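Local structure of OxsB protein (Bacillus megaterium, 5UL3) at residues H665-I670 with M697-R702; R328-L333 with A375-D380; I457-V462 with L469-I474. The protein uses cobalamin, a [4Fe-4S] cluster and S-adenosylmethionine-derived radicals to contract the sugar ring of dAMP oxidatively, forming an oxetane aldehyde in oxetanocin A biosynthesis. All blocks are in the same frame, centred on the assembly; numbering follows the deposited sequence.

Contact 1: H665-I670 with M697-R702; sequences HSMEHI and MEKLLR. With EDO (1,2-ethanediol), chain B.
A single lysine supplies the helix side of this contact: Lys699 lays its aliphatic chain against the His665 carbonyl and the Met667 side chain, and its CE comes to 3.2 Å from His665 O. This carbonyl lies where a helix has just ended, since His665 is the first residue to leave helical angles. Ser666, with positive phi, is the C-prime residue of the Schellman motif that finishes that helix. A positively charged side chain beside such an end is consistent with favourable helix-dipole electrostatics.

The other half of the contact is apolar. Met667 SD meets Lys699 CD at 3.7 Å, and the two chains run antiparallel where they pass. The lysine stays extended through its methylenes and turns only at the last torsion (chi4 -63°), which brings NZ within 2.8 Å of O1 of a bound 1,2-ethanediol, a weak hydrogen bond. The same O1 lies over one face of the His665 imidazole, 3.3 Å from CD2, and the diol is also hydrogen-bonded to Asp703. Thus a solvent molecule, probably from the crystallisation liquor, bridges the histidine face and the lysine tip.

One turn along the helix from Glu698, Arg702 grips that residue side-on: NE and NH2 both donate to Glu698 OE2, with NH2 at 3.0 Å, and OE2 lies in the guanidinium plane. Glu705 and the ring of Phe729 also engage this arginine.

The loop thus links the end of helix 652-664 to helix 683-709. His665 packs on Phe661 and on Glu635 of helix 620-648, while Met697 and Leu701 face helices 588-617 and 720-730.

Contact 2: R328-L333 with A375-D380; sequences RSWRPL and AQRIID. With EDO (1,2-ethanediol), chain S.
The hydrogen bonds between the segments all come from Arg377 and end on one atom, Leu333 O. NE donates at 3.1 Å to Leu333 O, and NH2 reaches the same Leu333 O at 2.9 Å. The grip is side-on, with the carbonyl oxygen only 3° out of the guanidinium plane. NE lies nearly along the C=O axis, whereas NH2 approaches in the carbonyl plane on a lone pair. Two bonds to one acceptor fix the rotation of the guanidinium. The arginine chain is extended from CG to NE, with CG anti to the backbone N (chi1 171°), a course that carries the group well clear of its helix.

Van der Waals contacts cover a face of that guanidinium. Pro332 CB sits over it, 3.6 Å from Arg377 NH2, and also over one face of the Trp330 indole. Trp330 comes to the same guanidinium face with its edge: CH2 lies 3.6 Å from Arg377 NH1, and the ring and guanidinium planes stand 87° apart. The far, pyrrole end of the indole is held separately, by a hydrogen bond from NE1 to Glu364 O.

A separate set of polar bonds lies within segment 328-333, away from the helix. Arg331 folds back so that NH2 donates to Ser329 O at 3.1 Å, while its NH1 makes a salt bridge with Glu240. Ser329 OG shares a hydrogen bond with O2 of a bound ethanediol, 2.8 Å away.

Backbone hydrogen bonds of Arg331 with Arg311 and of Leu333 with Thr309 place the segment at the antiparallel edge of the sheet in the radical SAM core, a partial TIM barrel. Trp330 is about 6 Å from cluster ligand Cys313, side chain to side chain. Arg377 therefore ties an outer barrel helix to the residue just past the short strand that follows the cluster-binding loop.

Contact 3: I457-V462 with L469-I474; sequences IALRLV and LRIGFI. With EDO (1,2-ethanediol), chain F.
Leu469 meets Leu459 and Val462 where a helix returns to the sheet in a beta-alpha-beta crossover of the partial TIM barrel: strand 432-436, helix 452-464 and the parallel neighbouring strand 470-473. From CB outward, Leu469 moves from diol to helix. CB is 4.1 Å from C2 of a bound 1,2-ethanediol. CG then approaches Val462 CG1 at 4.0 Å, and the branches divide: CD1 goes to Leu459, meeting its carbonyl O at 3.7 Å and its CD2 at 3.9 Å, while CD2 goes to Val462. With CG anti to the carbonyl carbon (chi1 -62°), the fork straddles the helix surface between these two residues, which are three positions apart. The three side chains are buried and meet through carbon.

Two residues on, Ile471 crosses Leu459 at about a right angle, its CG2 3.7 Å from Leu459 CD2. That same leucine methyl therefore touches both Leu469 and Ile471. Ile471 also packs on Val435 of the adjacent strand and on Ile536, and lies about 7 Å, side chain to side chain, from Glu436, a binding residue for S-adenosylmethionine. The tightest carbon pair is Val462 CG1 with Leu469 CD2, at 3.4 Å, shorter than ordinary van der Waals contact.

Overall arrangement
From the N terminus, contact 2 comes first. Its 41 intervening residues, with helix 335-351 and strand 357-360, close a loop from edge strand 331-332 to helix 374-386. Contact 3 follows, a tight closure with six residues between its segments, from helix 452-464 to strand 470-473, the other edge of the same six-stranded sheet; the centres of contacts 2 and 3 are about 21 Å apart. Contact 1 closes last, over 26 residues, between the loop after helix 652-664 and helix 683-709 near the C-terminal end. The three run in series, neither nesting nor crossing. Contacts 2 and 3 bind helices to the barrel sheet, whereas contact 1 joins a loop to a helix about 50 Å (centres) from contact 2.

Contact 1: H665-I670 with M697-R702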
loop_
_atom_site.group_PDB
_atom_site.type_symbol
_atom_site.label_atom_id
_atom_site.label_comp_id
_atom_site.label_asym_id
_atom_site.label_seq_id
_atom_site.Cartn_x
_atom_site.Cartn_y
_atom_site.Cartn_z
ATOM N N HIS A 665 12.620 -27.829 -24.615
ATOM C CA HIS A 665 13.721 -26.875 -24.682
ATOM C C HIS A 665 15.019 -27.495 -25.184
ATOM O O HIS A 665 16.053 -26.818 -25.181
ATOM C CB HIS A 665 13.942 -26.230 -23.311
ATOM C CG HIS A 665 12.936 -25.173 -22.982
ATOM N ND1 HIS A 665 12.633 -24.806 -21.690
ATOM C CD2 HIS A 665 12.155 -24.408 -23.783
ATOM C CE1 HIS A 665 11.710 -23.860 -21.707
ATOM N NE2 HIS A 665 11.403 -23.601 -22.964
ATOM N N SER A 666 14.993 -28.760 -25.608
ATOM C CA SER A 666 16.174 -29.439 -26.139
ATOM C C SER A 666 17.301 -29.474 -25.108
ATOM O O SER A 666 18.454 -29.155 -25.401
ATOM C CB SER A 666 16.644 -28.785 -27.439
ATOM O OG SER A 666 15.546 -28.494 -28.278
ATOM N N MET A 667 16.958 -29.869 -23.883
ATOM C CA MET A 667 17.942 -29.985 -22.814
ATOM C C MET A 667 17.742 -31.294 -22.058
ATOM O O MET A 667 17.904 -31.361 -20.834
ATOM C CB MET A 667 17.875 -28.788 -21.865
ATOM C CG MET A 667 18.125 -27.435 -22.530
ATOM S SD MET A 667 19.846 -27.136 -23.020
ATOM C CE MET A 667 20.699 -27.337 -21.452
ATOM N N GLU A 668 17.410 -32.360 -22.790
ATOM C CA GLU A 668 17.126 -33.655 -22.180
ATOM C C GLU A 668 18.323 -34.237 -21.434
ATOM O O GLU A 668 18.133 -35.054 -20.526
ATOM C CB GLU A 668 16.656 -34.641 -23.253
ATOM C CG GLU A 668 15.530 -34.123 -24.140
ATOM C CD GLU A 668 16.025 -33.330 -25.342
ATOM O OE1 GLU A 668 17.104 -32.701 -25.258
ATOM O OE2 GLU A 668 15.331 -33.339 -26.381
ATOM N N HIS A 669 19.548 -33.842 -21.795
ATOM C CA HIS A 669 20.724 -34.314 -21.067
ATOM C C HIS A 669 20.702 -33.878 -19.604
ATOM O O HIS A 669 21.169 -34.619 -18.730
ATOM C CB HIS A 669 21.997 -33.819 -21.757
ATOM C CG HIS A 669 21.908 -32.414 -22.269
ATOM N ND1 HIS A 669 21.165 -32.071 -23.379
ATOM C CD2 HIS A 669 22.486 -31.268 -21.834
ATOM C CE1 HIS A 669 21.280 -30.772 -23.600
ATOM N NE2 HIS A 669 22.076 -30.262 -22.677
ATOM N N ILE A 670 20.169 -32.693 -19.322
ATOM C CA ILE A 670 20.025 -32.183 -17.957
ATOM C C ILE A 670 19.267 -33.169 -17.069
ATOM O O ILE A 670 19.867 -33.975 -16.356
ATOM C CB ILE A 670 19.313 -30.812 -17.959
ATOM C CG1 ILE A 670 20.017 -29.854 -18.917
ATOM C CG2 ILE A 670 19.234 -30.223 -16.548
ATOM C CD1 ILE A 670 21.515 -29.788 -18.719
ATOM N N MET A 697 18.866 -21.830 -18.111
ATOM C CA MET A 697 18.872 -20.371 -18.138
ATOM C C MET A 697 19.912 -19.846 -19.122
ATOM O O MET A 697 19.682 -18.838 -19.802
ATOM C CB MET A 697 19.135 -19.818 -16.738
ATOM C CG MET A 697 18.985 -18.317 -16.628
ATOM S SD MET A 697 17.248 -17.816 -16.758
ATOM C CE MET A 697 17.521 -16.052 -16.827
ATOM N N GLU A 698 21.068 -20.519 -19.220
ATOM C CA GLU A 698 22.059 -20.091 -20.204
ATOM C C GLU A 698 21.475 -20.151 -21.606
ATOM O O GLU A 698 21.689 -19.243 -22.413
ATOM C CB GLU A 698 23.332 -20.947 -20.130
ATOM C CG GLU A 698 24.380 -20.439 -21.142
ATOM C CD GLU A 698 25.556 -21.375 -21.376
ATOM O OE1 GLU A 698 25.536 -22.516 -20.885
ATOM O OE2 GLU A 698 26.513 -20.946 -22.060
ATOM N N LYS A 699 20.712 -21.203 -21.902
ATOM C CA LYS A 699 20.141 -21.352 -23.236
ATOM C C LYS A 699 19.234 -20.176 -23.569
ATOM O O LYS A 699 19.296 -19.619 -24.674
ATOM C CB LYS A 699 19.376 -22.672 -23.337
ATOM C CG LYS A 699 18.681 -22.864 -24.674
ATOM C CD LYS A 699 18.378 -24.325 -24.947
ATOM C CE LYS A 699 17.853 -24.513 -26.363
ATOM N NZ LYS A 699 16.559 -23.801 -26.555
ATOM N N LEU A 700 18.391 -19.780 -22.615
ATOM C CA LEU A 700 17.569 -18.586 -22.792
ATOM C C LEU A 700 18.427 -17.352 -23.044
ATOM O O LEU A 700 18.157 -16.568 -23.958
ATOM C CB LEU A 700 16.688 -18.377 -21.554
ATOM C CG LEU A 700 15.974 -17.026 -21.442
ATOM C CD1 LEU A 700 15.063 -16.837 -22.637
ATOM C CD2 LEU A 700 15.171 -16.890 -20.095
ATOM N N LEU A 701 19.459 -17.151 -22.232
ATOM C CA LEU A 701 20.215 -15.915 -22.347
ATOM C C LEU A 701 21.094 -15.901 -23.597
ATOM O O LEU A 701 21.456 -14.817 -24.070
ATOM C CB LEU A 701 21.031 -15.684 -21.073
ATOM C CG LEU A 701 20.172 -15.451 -19.810
ATOM C CD1 LEU A 701 21.051 -15.201 -18.601
ATOM C CD2 LEU A 701 19.187 -14.271 -20.019
ATOM N N ARG A 702 21.418 -17.076 -24.153
ATOM C CA ARG A 702 22.091 -17.102 -25.451
ATOM C C ARG A 702 21.168 -16.608 -26.559
ATOM O O ARG A 702 21.626 -15.945 -27.496
ATOM C CB ARG A 702 22.601 -18.517 -25.763
ATOM C CG ARG A 702 23.745 -19.005 -24.872
ATOM C CD ARG A 702 25.009 -18.138 -24.987
ATOM N NE ARG A 702 26.065 -18.635 -24.103
ATOM C CZ ARG A 702 27.231 -18.034 -23.903
ATOM N NH1 ARG A 702 27.529 -16.914 -24.550
ATOM N NH2 ARG A 702 28.112 -18.563 -23.065
HETATM C C1 EDO B . 14.439 -21.913 -24.960
HETATM O O1 EDO B . 15.105 -22.969 -24.259
HETATM C C2 EDO B . 15.219 -20.620 -24.763
HETATM O O2 EDO B . 14.511 -19.530 -25.367
#

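Contact 2: R328-L333 with A375-D380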
loop_
_atom_site.group_PDB
_atom_site.type_symbol
_atom_site.label_atom_id
_atom_site.label_comp_id
_atom_site.label_asym_id
_atom_site.label_seq_id
_atom_site.Cartn_x
_atom_site.Cartn_y
_atom_site.Cartn_z
ATOM N N ARG A 328 -7.987 -4.870 14.120
ATOM C CA ARG A 328 -8.671 -6.134 13.869
ATOM C C ARG A 328 -10.137 -5.965 13.525
ATOM O O ARG A 328 -10.887 -6.949 13.558
ATOM C CB ARG A 328 -8.531 -7.051 15.091
ATOM C CG ARG A 328 -7.098 -7.207 15.550
ATOM C CD ARG A 328 -6.955 -7.101 17.074
ATOM N NE ARG A 328 -5.549 -7.244 17.430
ATOM C CZ ARG A 328 -4.742 -6.227 17.713
ATOM N NH1 ARG A 328 -3.475 -6.459 18.020
ATOM N NH2 ARG A 328 -5.209 -4.982 17.697
ATOM N N SER A 329 -10.576 -4.746 13.226
ATOM C CA SER A 329 -11.936 -4.477 12.801
ATOM C C SER A 329 -11.875 -3.679 11.508
ATOM O O SER A 329 -10.870 -3.034 11.214
ATOM C CB SER A 329 -12.717 -3.684 13.855
ATOM O OG SER A 329 -12.057 -2.456 14.118
ATOM N N TRP A 330 -12.960 -3.719 10.747
ATOM C CA TRP A 330 -13.006 -3.114 9.417
ATOM C C TRP A 330 -13.877 -1.863 9.472
ATOM O O TRP A 330 -15.030 -1.927 9.898
ATOM C CB TRP A 330 -13.531 -4.128 8.403
ATOM C CG TRP A 330 -13.512 -3.681 6.967
ATOM C CD1 TRP A 330 -12.418 -3.567 6.160
ATOM C CD2 TRP A 330 -14.651 -3.361 6.157
ATOM N NE1 TRP A 330 -12.803 -3.179 4.901
ATOM C CE2 TRP A 330 -14.165 -3.024 4.875
ATOM C CE3 TRP A 330 -16.031 -3.306 6.397
ATOM C CZ2 TRP A 330 -15.007 -2.664 3.830
ATOM C CZ3 TRP A 330 -16.868 -2.947 5.361
ATOM C CH2 TRP A 330 -16.353 -2.615 4.094
ATOM N N ARG A 331 -13.316 -0.726 9.054
ATOM C CA ARG A 331 -13.967 0.584 9.141
ATOM C C ARG A 331 -14.096 1.173 7.736
ATOM O O ARG A 331 -13.116 1.719 7.199
ATOM C CB ARG A 331 -13.161 1.528 10.036
ATOM C CG ARG A 331 -12.935 1.013 11.469
ATOM C CD ARG A 331 -11.614 0.248 11.620
ATOM N NE ARG A 331 -10.451 1.143 11.603
ATOM C CZ ARG A 331 -9.193 0.720 11.539
ATOM N NH1 ARG A 331 -8.189 1.593 11.553
ATOM N NH2 ARG A 331 -8.935 -0.589 11.474
ATOM N N PRO A 332 -15.250 1.067 7.094
ATOM C CA PRO A 332 -15.396 1.569 5.720
ATOM C C PRO A 332 -15.762 3.039 5.647
ATOM O O PRO A 332 -16.455 3.588 6.507
ATOM C CB PRO A 332 -16.548 0.718 5.169
ATOM C CG PRO A 332 -17.410 0.481 6.413
ATOM C CD PRO A 332 -16.402 0.247 7.511
ATOM N N LEU A 333 -15.265 3.683 4.586
ATOM C CA LEU A 333 -15.849 4.939 4.141
ATOM C C LEU A 333 -17.277 4.715 3.664
ATOM O O LEU A 333 -17.595 3.686 3.068
ATOM C CB LEU A 333 -15.031 5.530 2.976
ATOM C CG LEU A 333 -13.835 6.437 3.161
ATOM C CD1 LEU A 333 -13.387 6.989 1.797
ATOM C CD2 LEU A 333 -14.160 7.556 4.127
ATOM N N ALA A 375 -21.487 -6.468 0.161
ATOM C CA ALA A 375 -21.513 -6.591 -1.295
ATOM C C ALA A 375 -22.366 -5.499 -1.932
ATOM O O ALA A 375 -22.012 -4.980 -3.000
ATOM C CB ALA A 375 -22.007 -7.975 -1.712
ATOM N N GLN A 376 -23.483 -5.117 -1.287
ATOM C CA GLN A 376 -24.304 -4.053 -1.853
ATOM C C GLN A 376 -23.596 -2.707 -1.777
ATOM O O GLN A 376 -23.776 -1.862 -2.657
ATOM C CB GLN A 376 -25.664 -3.987 -1.148
ATOM C CG GLN A 376 -26.646 -3.040 -1.845
ATOM C CD GLN A 376 -26.915 -3.459 -3.282
ATOM O OE1 GLN A 376 -27.153 -4.636 -3.560
ATOM N NE2 GLN A 376 -26.856 -2.505 -4.206
ATOM N N ARG A 377 -22.783 -2.491 -0.742
ATOM C CA ARG A 377 -21.980 -1.278 -0.686
ATOM C C ARG A 377 -21.030 -1.189 -1.881
ATOM O O ARG A 377 -20.872 -0.119 -2.482
ATOM C CB ARG A 377 -21.201 -1.241 0.626
ATOM C CG ARG A 377 -20.174 -0.135 0.696
ATOM C CD ARG A 377 -19.557 -0.021 2.073
ATOM N NE ARG A 377 -18.441 0.920 2.093
ATOM C CZ ARG A 377 -17.216 0.638 1.650
ATOM N NH1 ARG A 377 -16.942 -0.564 1.134
ATOM N NH2 ARG A 377 -16.257 1.557 1.726
ATOM N N ILE A 378 -20.374 -2.297 -2.226
ATOM C CA ILE A 378 -19.461 -2.275 -3.371
ATOM C C ILE A 378 -20.238 -2.011 -4.659
ATOM O O ILE A 378 -19.816 -1.215 -5.508
ATOM C CB ILE A 378 -18.660 -3.590 -3.441
ATOM C CG1 ILE A 378 -17.811 -3.794 -2.172
ATOM C CG2 ILE A 378 -17.775 -3.624 -4.713
ATOM C CD1 ILE A 378 -16.785 -2.691 -1.892
ATOM N N ILE A 379 -21.384 -2.675 -4.824
ATOM C CA ILE A 379 -22.188 -2.482 -6.026
ATOM C C ILE A 379 -22.625 -1.026 -6.146
ATOM O O ILE A 379 -22.574 -0.446 -7.237
ATOM C CB ILE A 379 -23.382 -3.457 -6.036
ATOM C CG1 ILE A 379 -22.861 -4.878 -6.299
ATOM C CG2 ILE A 379 -24.397 -3.033 -7.095
ATOM C CD1 ILE A 379 -23.879 -5.982 -6.034
ATOM N N ASP A 380 -22.985 -0.390 -5.020
ATOM C CA ASP A 380 -23.343 1.034 -5.041
ATOM C C ASP A 380 -22.160 1.927 -5.442
ATOM O O ASP A 380 -22.332 2.903 -6.186
ATOM C CB ASP A 380 -23.883 1.463 -3.670
ATOM C CG ASP A 380 -25.246 0.844 -3.353
ATOM O OD1 ASP A 380 -25.791 0.130 -4.218
ATOM O OD2 ASP A 380 -25.764 1.065 -2.235
HETATM C C1 EDO S . -8.078 -3.550 17.072
HETATM O O1 EDO S . -7.415 -4.124 18.201
HETATM C C2 EDO S . -9.518 -3.968 16.993
HETATM O O2 EDO S . -10.242 -3.023 16.211
#

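Contact 3: I457-V462 with L469-I474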
loop_
_atom_site.group_PDB
_atom_site.type_symbol
_atom_site.label_atom_id
_atom_site.label_comp_id
_atom_site.label_asym_id
_atom_site.label_seq_id
_atom_site.Cartn_x
_atom_site.Cartn_y
_atom_site.Cartn_z
ATOM N N ILE A 457 -10.911 -22.091 -7.528
ATOM C CA ILE A 457 -12.208 -21.606 -7.983
ATOM C C ILE A 457 -12.290 -20.084 -7.895
ATOM O O ILE A 457 -12.875 -19.440 -8.769
ATOM C CB ILE A 457 -13.338 -22.292 -7.196
ATOM C CG1 ILE A 457 -13.398 -23.775 -7.576
ATOM C CG2 ILE A 457 -14.681 -21.614 -7.481
ATOM C CD1 ILE A 457 -14.148 -24.630 -6.564
ATOM N N ALA A 458 -11.719 -19.482 -6.844
ATOM C CA ALA A 458 -11.722 -18.027 -6.764
ATOM C C ALA A 458 -11.032 -17.428 -7.985
ATOM O O ALA A 458 -11.523 -16.459 -8.570
ATOM C CB ALA A 458 -11.037 -17.546 -5.479
ATOM N N LEU A 459 -9.901 -18.006 -8.388
ATOM C CA LEU A 459 -9.163 -17.471 -9.539
ATOM C C LEU A 459 -9.952 -17.654 -10.825
ATOM O O LEU A 459 -9.938 -16.788 -11.708
ATOM C CB LEU A 459 -7.798 -18.147 -9.661
ATOM C CG LEU A 459 -6.842 -17.996 -8.480
ATOM C CD1 LEU A 459 -5.508 -18.723 -8.772
ATOM C CD2 LEU A 459 -6.626 -16.530 -8.137
ATOM N N ARG A 460 -10.649 -18.780 -10.936
ATOM C CA ARG A 460 -11.508 -19.046 -12.085
ATOM C C ARG A 460 -12.606 -17.992 -12.216
ATOM O O ARG A 460 -12.852 -17.453 -13.305
ATOM C CB ARG A 460 -12.097 -20.453 -11.916
ATOM C CG ARG A 460 -12.741 -21.082 -13.127
ATOM C CD ARG A 460 -13.256 -22.497 -12.804
ATOM N NE ARG A 460 -12.190 -23.477 -12.623
ATOM C CZ ARG A 460 -12.334 -24.628 -11.974
ATOM N NH1 ARG A 460 -13.505 -24.952 -11.425
ATOM N NH2 ARG A 460 -11.310 -25.454 -11.863
ATOM N N LEU A 461 -13.288 -17.689 -11.108
ATOM C CA LEU A 461 -14.386 -16.729 -11.141
ATOM C C LEU A 461 -13.906 -15.318 -11.480
ATOM O O LEU A 461 -14.510 -14.633 -12.315
ATOM C CB LEU A 461 -15.121 -16.744 -9.790
ATOM C CG LEU A 461 -15.838 -18.065 -9.487
ATOM C CD1 LEU A 461 -16.201 -18.197 -7.994
ATOM C CD2 LEU A 461 -17.108 -18.189 -10.349
ATOM N N VAL A 462 -12.832 -14.861 -10.838
ATOM C CA VAL A 462 -12.377 -13.490 -11.082
ATOM C C VAL A 462 -11.820 -13.360 -12.493
ATOM O O VAL A 462 -12.106 -12.382 -13.194
ATOM C CB VAL A 462 -11.339 -13.051 -10.035
ATOM C CG1 VAL A 462 -10.797 -11.642 -10.396
ATOM C CG2 VAL A 462 -11.990 -13.016 -8.623
ATOM N N LEU A 469 -5.431 -10.687 -12.783
ATOM C CA LEU A 469 -5.029 -11.123 -11.449
ATOM C C LEU A 469 -3.522 -11.167 -11.229
ATOM O O LEU A 469 -2.745 -11.442 -12.147
ATOM C CB LEU A 469 -5.542 -12.544 -11.199
ATOM C CG LEU A 469 -7.023 -12.702 -11.228
ATOM C CD1 LEU A 469 -7.365 -14.205 -11.235
ATOM C CD2 LEU A 469 -7.469 -12.050 -9.940
ATOM N N ARG A 470 -3.140 -10.961 -9.965
ATOM C CA ARG A 470 -1.834 -11.287 -9.393
ATOM C C ARG A 470 -2.123 -12.029 -8.098
ATOM O O ARG A 470 -3.102 -11.709 -7.427
ATOM C CB ARG A 470 -0.999 -10.037 -9.031
ATOM C CG ARG A 470 -0.049 -9.493 -10.058
ATOM C CD ARG A 470 1.057 -8.669 -9.372
ATOM N NE ARG A 470 0.614 -8.051 -8.116
ATOM C CZ ARG A 470 -0.111 -6.933 -8.043
ATOM N NH1 ARG A 470 -0.490 -6.313 -9.152
ATOM N NH2 ARG A 470 -0.461 -6.436 -6.865
ATOM N N ILE A 471 -1.290 -12.996 -7.719
ATOM C CA ILE A 471 -1.493 -13.679 -6.434
ATOM C C ILE A 471 -0.213 -13.637 -5.606
ATOM O O ILE A 471 0.893 -13.734 -6.140
ATOM C CB ILE A 471 -1.988 -15.138 -6.599
ATOM C CG1 ILE A 471 -0.906 -16.059 -7.211
ATOM C CG2 ILE A 471 -3.298 -15.172 -7.385
ATOM C CD1 ILE A 471 -1.288 -17.540 -7.195
ATOM N N GLY A 472 -0.361 -13.472 -4.289
ATOM C CA GLY A 472 0.754 -13.730 -3.403
ATOM C C GLY A 472 0.933 -15.227 -3.209
ATOM O O GLY A 472 -0.026 -15.998 -3.217
ATOM N N PHE A 473 2.186 -15.651 -3.087
ATOM C CA PHE A 473 2.462 -17.074 -2.904
ATOM C C PHE A 473 3.741 -17.212 -2.100
ATOM O O PHE A 473 4.793 -16.730 -2.521
ATOM C CB PHE A 473 2.587 -17.808 -4.247
ATOM C CG PHE A 473 2.307 -19.295 -4.142
ATOM C CD1 PHE A 473 3.324 -20.187 -3.857
ATOM C CD2 PHE A 473 1.015 -19.780 -4.302
ATOM C CE1 PHE A 473 3.050 -21.559 -3.734
ATOM C CE2 PHE A 473 0.738 -21.143 -4.192
ATOM C CZ PHE A 473 1.764 -22.026 -3.917
ATOM N N ILE A 474 3.644 -17.838 -0.928
ATOM C CA ILE A 474 4.812 -18.004 -0.080
ATOM C C ILE A 474 5.163 -19.486 -0.095
ATOM O O ILE A 474 4.602 -20.256 0.684
ATOM C CB ILE A 474 4.542 -17.511 1.349
ATOM C CG1 ILE A 474 3.949 -16.092 1.328
ATOM C CG2 ILE A 474 5.815 -17.509 2.148
ATOM C CD1 ILE A 474 3.277 -15.717 2.664
HETATM C C1 EDO F . -5.142 -13.703 -16.605
HETATM O O1 EDO F . -5.625 -15.057 -16.589
HETATM C C2 EDO F . -5.393 -12.983 -15.275
HETATM O O2 EDO F . -4.425 -11.920 -15.131
#